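Local coordinates for protein SecB-like chaperone Rv1957 (Mycobacterium tuberculosis, PDB 5MTW) that acts as the SecB-like chaperone of a toxin-antitoxin-chaperone system, prevents aggregation of the antitoxin HigA1 and is required for neutralisation of the toxin HigB1, at residues A[42-50]-A[76-84]; A[103-111]-A[140-151]. One frame throughout, in Å; residues are numbered along the deposited sequence.

Interaction 1 of 2, residues A[42-50]-A[76-84]; sequences RAPKPAQGL and CHLRIQNQA
Leu50 and Asn82 face each other as an antiparallel, non-hydrogen-bonded pair, their CA atoms 4.7 Å apart. Next to them Gln83 N gives a nearly straight bond of 2.6 Å to Gly49 O, and Leu50 CA passes 3.5 Å from Gln81 O in a CH...O contact. Gly49 has a positive phi (127°), a backbone shape in which a side chain would press on the preceding carbonyl, hence glycine. Asn82 does most of the side-chain work, reaching two loop residues with one amide. ND2 donates to Ala43 O, 2.9 Å away, at 171° and within the amide plane; OD1 takes a weak, bent bond from Lys45 N. Asparagine suits this place because it offers a donor and an acceptor at the end of a short chain.

The contact joins segment 42-50, which crosses between the strands that are outermost within the chain in the four-stranded antiparallel SecB-like sheet, to the end of strand 69-82. Leu50, which opens strand 50-62, also bonds through its backbone to the bound peptide. The aliphatic part of Lys45 crosses the Asn82 side chain at about a right angle, CD lying 3.5 Å from ND2, while Gln48 CG rests 3.7 Å from Gln83 O.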
loop_
_atom_site.group_PDB
_atom_site.type_symbol
_atom_site.label_atom_id
_atom_site.label_comp_id
_atom_site.label_asym_id
_atom_site.label_seq_id
_atom_site.Cartn_x
_atom_site.Cartn_y
_atom_site.Cartn_z
ATOM N N ARG A 42 -19.322 13.236 -0.689
ATOM C CA ARG A 42 -20.563 12.938 -1.456
ATOM C C ARG A 42 -20.319 11.621 -2.192
ATOM O O ARG A 42 -19.143 11.183 -2.352
ATOM C CB ARG A 42 -20.897 14.083 -2.477
ATOM N N ALA A 43 -21.388 10.982 -2.672
ATOM C CA ALA A 43 -21.250 9.784 -3.523
ATOM C C ALA A 43 -20.618 10.073 -4.930
ATOM O O ALA A 43 -20.929 11.070 -5.568
ATOM C CB ALA A 43 -22.632 9.095 -3.681
ATOM N N PRO A 44 -19.743 9.183 -5.444
ATOM C CA PRO A 44 -19.299 9.364 -6.803
ATOM C C PRO A 44 -20.439 8.945 -7.755
ATOM O O PRO A 44 -21.318 8.240 -7.309
ATOM C CB PRO A 44 -18.087 8.408 -6.907
ATOM C CG PRO A 44 -18.361 7.348 -5.892
ATOM C CD PRO A 44 -19.070 8.052 -4.778
ATOM N N LYS A 45 -20.421 9.390 -9.023
ATOM C CA LYS A 45 -21.447 9.028 -10.044
ATOM C C LYS A 45 -20.793 8.739 -11.376
ATOM O O LYS A 45 -20.809 9.577 -12.274
ATOM C CB LYS A 45 -22.409 10.177 -10.231
ATOM C CG LYS A 45 -23.264 10.402 -9.014
ATOM C CD LYS A 45 -23.828 11.815 -8.982
ATOM C CE LYS A 45 -24.945 11.901 -7.975
ATOM N NZ LYS A 45 -25.243 13.344 -7.746
ATOM N N PRO A 46 -20.133 7.575 -11.488
ATOM C CA PRO A 46 -19.383 7.247 -12.715
ATOM C C PRO A 46 -20.222 7.484 -13.992
ATOM O O PRO A 46 -19.757 8.138 -14.958
ATOM C CB PRO A 46 -19.032 5.768 -12.526
ATOM C CG PRO A 46 -19.067 5.531 -11.042
ATOM C CD PRO A 46 -19.931 6.586 -10.405
ATOM N N ALA A 47 -21.468 7.002 -13.949
ATOM C CA ALA A 47 -22.391 7.088 -15.075
ATOM C C ALA A 47 -22.711 8.531 -15.476
ATOM O O ALA A 47 -22.857 8.814 -16.651
ATOM C CB ALA A 47 -23.657 6.322 -14.752
ATOM N N GLN A 48 -22.807 9.453 -14.522
ATOM C CA GLN A 48 -22.929 10.876 -14.877
ATOM C C GLN A 48 -21.613 11.335 -15.516
ATOM O O GLN A 48 -21.600 12.131 -16.441
ATOM C CB GLN A 48 -23.219 11.745 -13.655
ATOM C CG GLN A 48 -24.385 12.703 -13.819
ATOM C CD GLN A 48 -25.719 12.019 -13.610
ATOM O OE1 GLN A 48 -25.899 11.241 -12.670
ATOM N NE2 GLN A 48 -26.660 12.304 -14.483
ATOM N N GLY A 49 -20.504 10.814 -15.002
ATOM C CA GLY A 49 -19.177 11.190 -15.463
ATOM C C GLY A 49 -18.345 11.602 -14.256
ATOM O O GLY A 49 -18.625 12.630 -13.607
ATOM N N LEU A 50 -17.324 10.803 -13.943
ATOM C CA LEU A 50 -16.432 11.122 -12.812
ATOM C C LEU A 50 -15.048 11.572 -13.317
ATOM O O LEU A 50 -14.478 11.022 -14.297
ATOM C CB LEU A 50 -16.535 9.997 -11.758
ATOM C CG LEU A 50 -15.449 9.641 -10.806
ATOM C CD1 LEU A 50 -15.839 8.591 -9.778
ATOM C CD2 LEU A 50 -14.440 9.043 -11.735
ATOM N N CYS A 76 0.992 17.858 -3.414
ATOM C CA CYS A 76 -0.061 17.488 -4.348
ATOM C C CYS A 76 -1.442 17.927 -3.824
ATOM O O CYS A 76 -1.746 17.814 -2.587
ATOM C CB CYS A 76 -0.082 15.992 -4.580
ATOM S SG CYS A 76 1.513 15.304 -4.989
ATOM N N HIS A 77 -2.306 18.300 -4.757
ATOM C CA HIS A 77 -3.724 18.625 -4.443
ATOM C C HIS A 77 -4.613 17.838 -5.452
ATOM O O HIS A 77 -4.517 18.002 -6.663
ATOM C CB HIS A 77 -4.037 20.153 -4.422
ATOM C CG HIS A 77 -5.421 20.425 -3.881
ATOM N ND1 HIS A 77 -5.708 20.420 -2.529
ATOM C CD2 HIS A 77 -6.615 20.584 -4.508
ATOM C CE1 HIS A 77 -6.999 20.618 -2.344
ATOM N NE2 HIS A 77 -7.572 20.711 -3.530
ATOM N N LEU A 78 -5.356 16.899 -4.931
ATOM C CA LEU A 78 -6.232 16.035 -5.681
ATOM C C LEU A 78 -7.679 16.417 -5.402
ATOM O O LEU A 78 -8.156 16.523 -4.221
ATOM C CB LEU A 78 -5.992 14.579 -5.291
ATOM C CG LEU A 78 -6.996 13.588 -5.863
ATOM C CD1 LEU A 78 -6.723 13.443 -7.304
ATOM C CD2 LEU A 78 -6.953 12.224 -5.180
ATOM N N ARG A 79 -8.420 16.580 -6.479
ATOM C CA ARG A 79 -9.841 16.908 -6.393
ATOM C C ARG A 79 -10.528 15.930 -7.314
ATOM O O ARG A 79 -10.227 15.873 -8.502
ATOM C CB ARG A 79 -10.123 18.333 -6.881
ATOM C CG ARG A 79 -9.985 19.448 -5.869
ATOM C CD ARG A 79 -10.436 20.821 -6.476
ATOM N NE ARG A 79 -11.427 21.565 -5.669
ATOM C CZ ARG A 79 -11.201 22.178 -4.497
ATOM N NH1 ARG A 79 -10.032 22.132 -3.918
ATOM N NH2 ARG A 79 -12.159 22.855 -3.892
ATOM N N ILE A 80 -11.366 15.109 -6.727
ATOM C CA ILE A 80 -12.224 14.169 -7.460
ATOM C C ILE A 80 -13.638 14.733 -7.511
ATOM O O ILE A 80 -14.175 15.148 -6.505
ATOM C CB ILE A 80 -12.208 12.781 -6.806
ATOM C CG1 ILE A 80 -10.788 12.194 -6.950
ATOM C CG2 ILE A 80 -13.208 11.847 -7.457
ATOM C CD1 ILE A 80 -10.634 10.871 -6.266
ATOM N N GLN A 81 -14.206 14.711 -8.709
ATOM C CA GLN A 81 -15.433 15.416 -9.003
ATOM C C GLN A 81 -16.368 14.618 -9.900
ATOM O O GLN A 81 -15.915 13.974 -10.845
ATOM C CB GLN A 81 -15.086 16.664 -9.777
ATOM C CG GLN A 81 -14.235 17.664 -9.037
ATOM C CD GLN A 81 -14.117 18.938 -9.818
ATOM O OE1 GLN A 81 -13.709 18.898 -10.952
ATOM N NE2 GLN A 81 -14.533 20.049 -9.245
ATOM N N ASN A 82 -17.656 14.725 -9.576
ATOM C CA ASN A 82 -18.837 14.422 -10.489
ATOM C C ASN A 82 -19.031 15.491 -11.582
ATOM O O ASN A 82 -19.136 16.669 -11.298
ATOM C CB ASN A 82 -20.173 14.312 -9.672
ATOM C CG ASN A 82 -20.196 13.080 -8.761
ATOM O OD1 ASN A 82 -19.542 12.097 -9.080
ATOM N ND2 ASN A 82 -20.900 13.140 -7.606
ATOM N N GLN A 83 -19.092 15.052 -12.826
ATOM C CA GLN A 83 -19.339 15.941 -13.985
ATOM C C GLN A 83 -20.864 16.037 -14.262
ATOM O O GLN A 83 -21.613 15.100 -13.963
ATOM C CB GLN A 83 -18.631 15.341 -15.217
ATOM C CG GLN A 83 -17.813 16.293 -16.067
ATOM C CD GLN A 83 -16.879 15.548 -17.013
ATOM O OE1 GLN A 83 -17.040 14.355 -17.253
ATOM N NE2 GLN A 83 -15.895 16.248 -17.544
ATOM N N ALA A 84 -21.312 17.170 -14.799
ATOM C CA ALA A 84 -22.500 17.213 -15.668
ATOM C C ALA A 84 -23.807 16.899 -14.960
ATOM O O ALA A 84 -23.911 17.055 -13.759
ATOM C CB ALA A 84 -22.307 16.257 -16.849
#

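Interaction 2 of 2, residues A[103-111]-A[140-151]; sequences TADFEFAAL and LYPYIREYVYDL
Phe108, on strand 103-111, reaches across to helix 140-151, which runs roughly antiparallel to the strand (147°), the segment axes approaching to 9.2 Å. Its CB meets Leu140 CD2 at 3.9 Å. With CG beside the backbone N and anti to the carbonyl carbon (chi1 -85°), the ring reaches the helix between Tyr143, Ile144 and Tyr147: CD2 lies 3.9 Å from Ile144 CG1, CE2 is 3.6 Å from Tyr147 CB, and CZ, at the tip, touches both that CB and Tyr143 O. Tyr143 CB covers one ring face, offset toward the rim.

Tyr147 sits between two phenylalanines. Phe108 turns its edge toward the Tyr147 face in an offset edge-to-face pair, and Tyr147 points its edge at the face of Phe106, CD2 standing over the ring centre. Tyrosine fits here because its ring packs in the core while OH bonds to Thr36 on strand 26-40. Phe106 CZ reaches Val148 CG2, 3.7 Å away, and Ile144 CG2 lies at the ring edge. Close backbones suit alanine at Ala110, whose CB meets Leu140 CD2 at 3.8 Å; Ala104 CB touches Leu151 CD2. Phe106, Phe108 and Tyr147 form an aromatic cluster within the helix-on-sheet packing of the SecB-like fold.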
loop_
_atom_site.group_PDB
_atom_site.type_symbol
_atom_site.label_atom_id
_atom_site.label_comp_id
_atom_site.label_asym_id
_atom_site.label_seq_id
_atom_site.Cartn_x
_atom_site.Cartn_y
_atom_site.Cartn_z
ATOM N N THR A 103 -11.395 15.216 -1.800
ATOM C CA THR A 103 -10.266 16.046 -1.954
ATOM C C THR A 103 -9.141 15.542 -1.037
ATOM O O THR A 103 -9.374 14.984 0.033
ATOM C CB THR A 103 -10.530 17.552 -1.544
ATOM O OG1 THR A 103 -10.890 17.607 -0.180
ATOM C CG2 THR A 103 -11.627 18.102 -2.293
ATOM N N ALA A 104 -7.946 15.695 -1.532
ATOM C CA ALA A 104 -6.757 15.351 -0.771
ATOM C C ALA A 104 -5.631 16.304 -1.028
ATOM O O ALA A 104 -5.355 16.684 -2.181
ATOM C CB ALA A 104 -6.316 13.994 -1.171
ATOM N N ASP A 105 -4.884 16.545 0.014
ATOM C CA ASP A 105 -3.682 17.366 -0.059
ATOM C C ASP A 105 -2.596 16.625 0.729
ATOM O O ASP A 105 -2.786 16.307 1.909
ATOM C CB ASP A 105 -3.946 18.763 0.509
ATOM C CG ASP A 105 -2.652 19.595 0.668
ATOM O OD1 ASP A 105 -1.769 19.706 -0.267
ATOM O OD2 ASP A 105 -2.523 20.165 1.761
ATOM N N PHE A 106 -1.552 16.239 0.028
ATOM C CA PHE A 106 -0.483 15.502 0.632
ATOM C C PHE A 106 0.886 15.887 0.063
ATOM O O PHE A 106 0.988 16.436 -1.044
ATOM C CB PHE A 106 -0.787 13.990 0.503
ATOM C CG PHE A 106 -0.877 13.506 -0.907
ATOM C CD1 PHE A 106 -2.046 13.621 -1.617
ATOM C CD2 PHE A 106 0.212 13.008 -1.532
ATOM C CE1 PHE A 106 -2.163 13.170 -2.962
ATOM C CE2 PHE A 106 0.166 12.568 -2.856
ATOM C CZ PHE A 106 -1.041 12.634 -3.579
ATOM N N GLU A 107 1.955 15.495 0.746
ATOM C CA GLU A 107 3.263 15.810 0.254
ATOM C C GLU A 107 4.302 14.710 0.548
ATOM O O GLU A 107 4.292 14.176 1.651
ATOM C CB GLU A 107 3.753 17.078 0.970
ATOM C CG GLU A 107 5.039 17.622 0.417
ATOM C CD GLU A 107 5.478 18.906 1.147
ATOM O OE1 GLU A 107 4.993 19.189 2.241
ATOM O OE2 GLU A 107 6.292 19.661 0.565
ATOM N N PHE A 108 5.008 14.284 -0.491
ATOM C CA PHE A 108 6.040 13.309 -0.416
ATOM C C PHE A 108 7.427 13.993 -0.422
ATOM O O PHE A 108 7.634 15.103 -0.978
ATOM C CB PHE A 108 5.915 12.280 -1.585
ATOM C CG PHE A 108 4.940 11.129 -1.276
ATOM C CD1 PHE A 108 5.391 9.992 -0.620
ATOM C CD2 PHE A 108 3.567 11.198 -1.605
ATOM C CE1 PHE A 108 4.501 8.936 -0.272
ATOM C CE2 PHE A 108 2.691 10.169 -1.274
ATOM C CZ PHE A 108 3.173 9.010 -0.680
ATOM N N ALA A 109 8.384 13.302 0.183
ATOM C CA ALA A 109 9.738 13.717 0.220
ATOM C C ALA A 109 10.670 12.614 -0.146
ATOM O O ALA A 109 10.429 11.507 0.315
ATOM C CB ALA A 109 10.106 14.067 1.618
ATOM N N ALA A 110 11.681 12.960 -0.934
ATOM C CA ALA A 110 12.825 12.151 -1.279
ATOM C C ALA A 110 14.197 12.777 -0.783
ATOM O O ALA A 110 14.530 13.966 -1.010
ATOM C CB ALA A 110 12.832 11.840 -2.785
ATOM N N LEU A 111 14.974 11.937 -0.122
ATOM C CA LEU A 111 16.253 12.317 0.524
ATOM C C LEU A 111 17.411 11.850 -0.400
ATOM O O LEU A 111 17.414 10.716 -0.828
ATOM C CB LEU A 111 16.389 11.594 1.848
ATOM C CG LEU A 111 17.714 11.819 2.642
ATOM C CD1 LEU A 111 17.917 13.315 2.883
ATOM C CD2 LEU A 111 17.738 11.053 3.946
ATOM N N LEU A 140 9.743 10.312 -7.524
ATOM C CA LEU A 140 8.658 10.466 -6.554
ATOM C C LEU A 140 7.298 10.138 -7.182
ATOM O O LEU A 140 6.393 9.679 -6.510
ATOM C CB LEU A 140 8.609 11.891 -5.989
ATOM C CG LEU A 140 9.605 12.194 -4.837
ATOM C CD1 LEU A 140 9.642 13.693 -4.499
ATOM C CD2 LEU A 140 9.143 11.343 -3.650
ATOM N N TYR A 141 7.136 10.389 -8.476
ATOM C CA TYR A 141 5.863 10.197 -9.109
ATOM C C TYR A 141 5.236 8.826 -8.858
ATOM O O TYR A 141 4.054 8.761 -8.572
ATOM C CB TYR A 141 5.890 10.548 -10.635
ATOM C CG TYR A 141 4.531 10.418 -11.258
ATOM C CD1 TYR A 141 3.591 11.414 -11.116
ATOM C CD2 TYR A 141 4.188 9.319 -11.998
ATOM C CE1 TYR A 141 2.348 11.297 -11.675
ATOM C CE2 TYR A 141 2.929 9.186 -12.560
ATOM C CZ TYR A 141 2.008 10.191 -12.395
ATOM O OH TYR A 141 0.799 10.215 -12.983
ATOM N N PRO A 142 6.044 7.729 -8.898
ATOM C CA PRO A 142 5.375 6.411 -8.684
ATOM C C PRO A 142 4.805 6.236 -7.250
ATOM O O PRO A 142 3.798 5.599 -7.046
ATOM C CB PRO A 142 6.497 5.410 -8.968
ATOM C CG PRO A 142 7.345 6.103 -9.953
ATOM C CD PRO A 142 7.322 7.579 -9.602
ATOM N N TYR A 143 5.402 6.933 -6.279
ATOM C CA TYR A 143 4.932 6.862 -4.939
ATOM C C TYR A 143 3.654 7.635 -4.752
ATOM O O TYR A 143 2.739 7.304 -3.931
ATOM C CB TYR A 143 5.957 7.449 -3.970
ATOM C CG TYR A 143 7.176 6.567 -3.878
ATOM C CD1 TYR A 143 8.187 6.671 -4.831
ATOM C CD2 TYR A 143 7.323 5.645 -2.849
ATOM C CE1 TYR A 143 9.334 5.856 -4.781
ATOM C CE2 TYR A 143 8.467 4.838 -2.775
ATOM C CZ TYR A 143 9.470 4.947 -3.737
ATOM O OH TYR A 143 10.616 4.140 -3.623
ATOM N N ILE A 144 3.572 8.669 -5.553
ATOM C CA ILE A 144 2.401 9.543 -5.553
ATOM C C ILE A 144 1.227 8.798 -6.176
ATOM O O ILE A 144 0.180 8.817 -5.683
ATOM C CB ILE A 144 2.626 10.888 -6.298
ATOM C CG1 ILE A 144 3.488 11.840 -5.429
ATOM C CG2 ILE A 144 1.293 11.552 -6.619
ATOM C CD1 ILE A 144 4.180 12.993 -6.192
ATOM N N ARG A 145 1.485 8.124 -7.270
ATOM C CA ARG A 145 0.451 7.345 -7.939
ATOM C C ARG A 145 -0.069 6.183 -7.053
ATOM O O ARG A 145 -1.262 5.905 -6.983
ATOM C CB ARG A 145 1.077 6.770 -9.232
ATOM C CG ARG A 145 0.205 5.779 -9.972
ATOM C CD ARG A 145 0.838 5.570 -11.390
ATOM N NE ARG A 145 0.138 4.548 -12.219
ATOM C CZ ARG A 145 0.382 3.252 -12.193
ATOM N NH1 ARG A 145 1.267 2.722 -11.352
ATOM N NH2 ARG A 145 -0.269 2.442 -12.983
ATOM N N GLU A 146 0.852 5.502 -6.371
ATOM C CA GLU A 146 0.465 4.402 -5.511
ATOM C C GLU A 146 -0.388 4.926 -4.332
ATOM O O GLU A 146 -1.340 4.297 -3.904
ATOM C CB GLU A 146 1.648 3.606 -4.984
ATOM C CG GLU A 146 1.235 2.395 -4.139
ATOM C CD GLU A 146 0.928 2.732 -2.678
ATOM O OE1 GLU A 146 1.423 3.755 -2.175
ATOM O OE2 GLU A 146 0.176 1.978 -1.993
ATOM N N TYR A 147 -0.034 6.101 -3.830
ATOM C CA TYR A 147 -0.757 6.649 -2.732
ATOM C C TYR A 147 -2.205 7.038 -3.106
ATOM O O TYR A 147 -3.139 6.854 -2.315
ATOM C CB TYR A 147 0.067 7.858 -2.112
ATOM C CG TYR A 147 -0.600 8.341 -0.901
ATOM C CD1 TYR A 147 -0.682 7.534 0.242
ATOM C CD2 TYR A 147 -1.187 9.584 -0.850
ATOM C CE1 TYR A 147 -1.362 7.954 1.387
ATOM C CE2 TYR A 147 -1.849 10.008 0.269
ATOM C CZ TYR A 147 -1.943 9.183 1.392
ATOM O OH TYR A 147 -2.711 9.664 2.480
ATOM N N VAL A 148 -2.372 7.613 -4.304
ATOM C CA VAL A 148 -3.659 7.965 -4.792
ATOM C C VAL A 148 -4.549 6.725 -4.962
ATOM O O VAL A 148 -5.691 6.741 -4.647
ATOM C CB VAL A 148 -3.579 8.866 -6.010
ATOM C CG1 VAL A 148 -4.927 9.074 -6.654
ATOM C CG2 VAL A 148 -3.024 10.258 -5.627
ATOM N N TYR A 149 -3.927 5.648 -5.438
ATOM C CA TYR A 149 -4.636 4.419 -5.698
ATOM C C TYR A 149 -5.084 3.839 -4.346
ATOM O O TYR A 149 -6.194 3.370 -4.190
ATOM C CB TYR A 149 -3.732 3.427 -6.454
ATOM C CG TYR A 149 -4.329 2.060 -6.550
ATOM C CD1 TYR A 149 -5.278 1.749 -7.505
ATOM C CD2 TYR A 149 -3.937 1.060 -5.686
ATOM C CE1 TYR A 149 -5.764 0.477 -7.609
ATOM C CE2 TYR A 149 -4.440 -0.218 -5.769
ATOM C CZ TYR A 149 -5.368 -0.512 -6.736
ATOM O OH TYR A 149 -5.893 -1.816 -6.826
ATOM N N ASP A 150 -4.191 3.890 -3.361
ATOM C CA ASP A 150 -4.479 3.304 -2.035
ATOM C C ASP A 150 -5.580 4.112 -1.330
ATOM O O ASP A 150 -6.522 3.554 -0.791
ATOM C CB ASP A 150 -3.239 3.203 -1.215
ATOM C CG ASP A 150 -3.504 2.817 0.271
ATOM O OD1 ASP A 150 -3.831 3.702 1.049
ATOM O OD2 ASP A 150 -3.458 1.655 0.658
ATOM N N LEU A 151 -5.435 5.440 -1.386
ATOM C CA LEU A 151 -6.387 6.305 -0.736
ATOM C C LEU A 151 -7.746 6.237 -1.281
ATOM O O LEU A 151 -8.785 6.163 -0.517
ATOM C CB LEU A 151 -5.837 7.738 -0.843
ATOM C CG LEU A 151 -6.479 8.860 -0.065
ATOM C CD1 LEU A 151 -6.684 8.635 1.459
ATOM C CD2 LEU A 151 -5.582 10.094 -0.336
#

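Both interactions reach the same antiparallel sheet through neighbouring strands, 69-82 and 99-114, and probable backbone hydrogen bonds from Cys76 N to Phe106 O and from Leu78 N to Ala104 O tie them together. Their centres lie about 19 Å apart. Interaction 1 is a surface contact at the end of the sheet, where amide and backbone groups hold a connecting loop and Leu50 and Ile80 pack on the bound peptide. Interaction 2, near the chain centre, is buried and apolar, with no hydrogen bond between its segments; helix 140-151 also meets other subunits of the tetramer, Tyr149 stacking on Tyr149 of a neighbouring subunit.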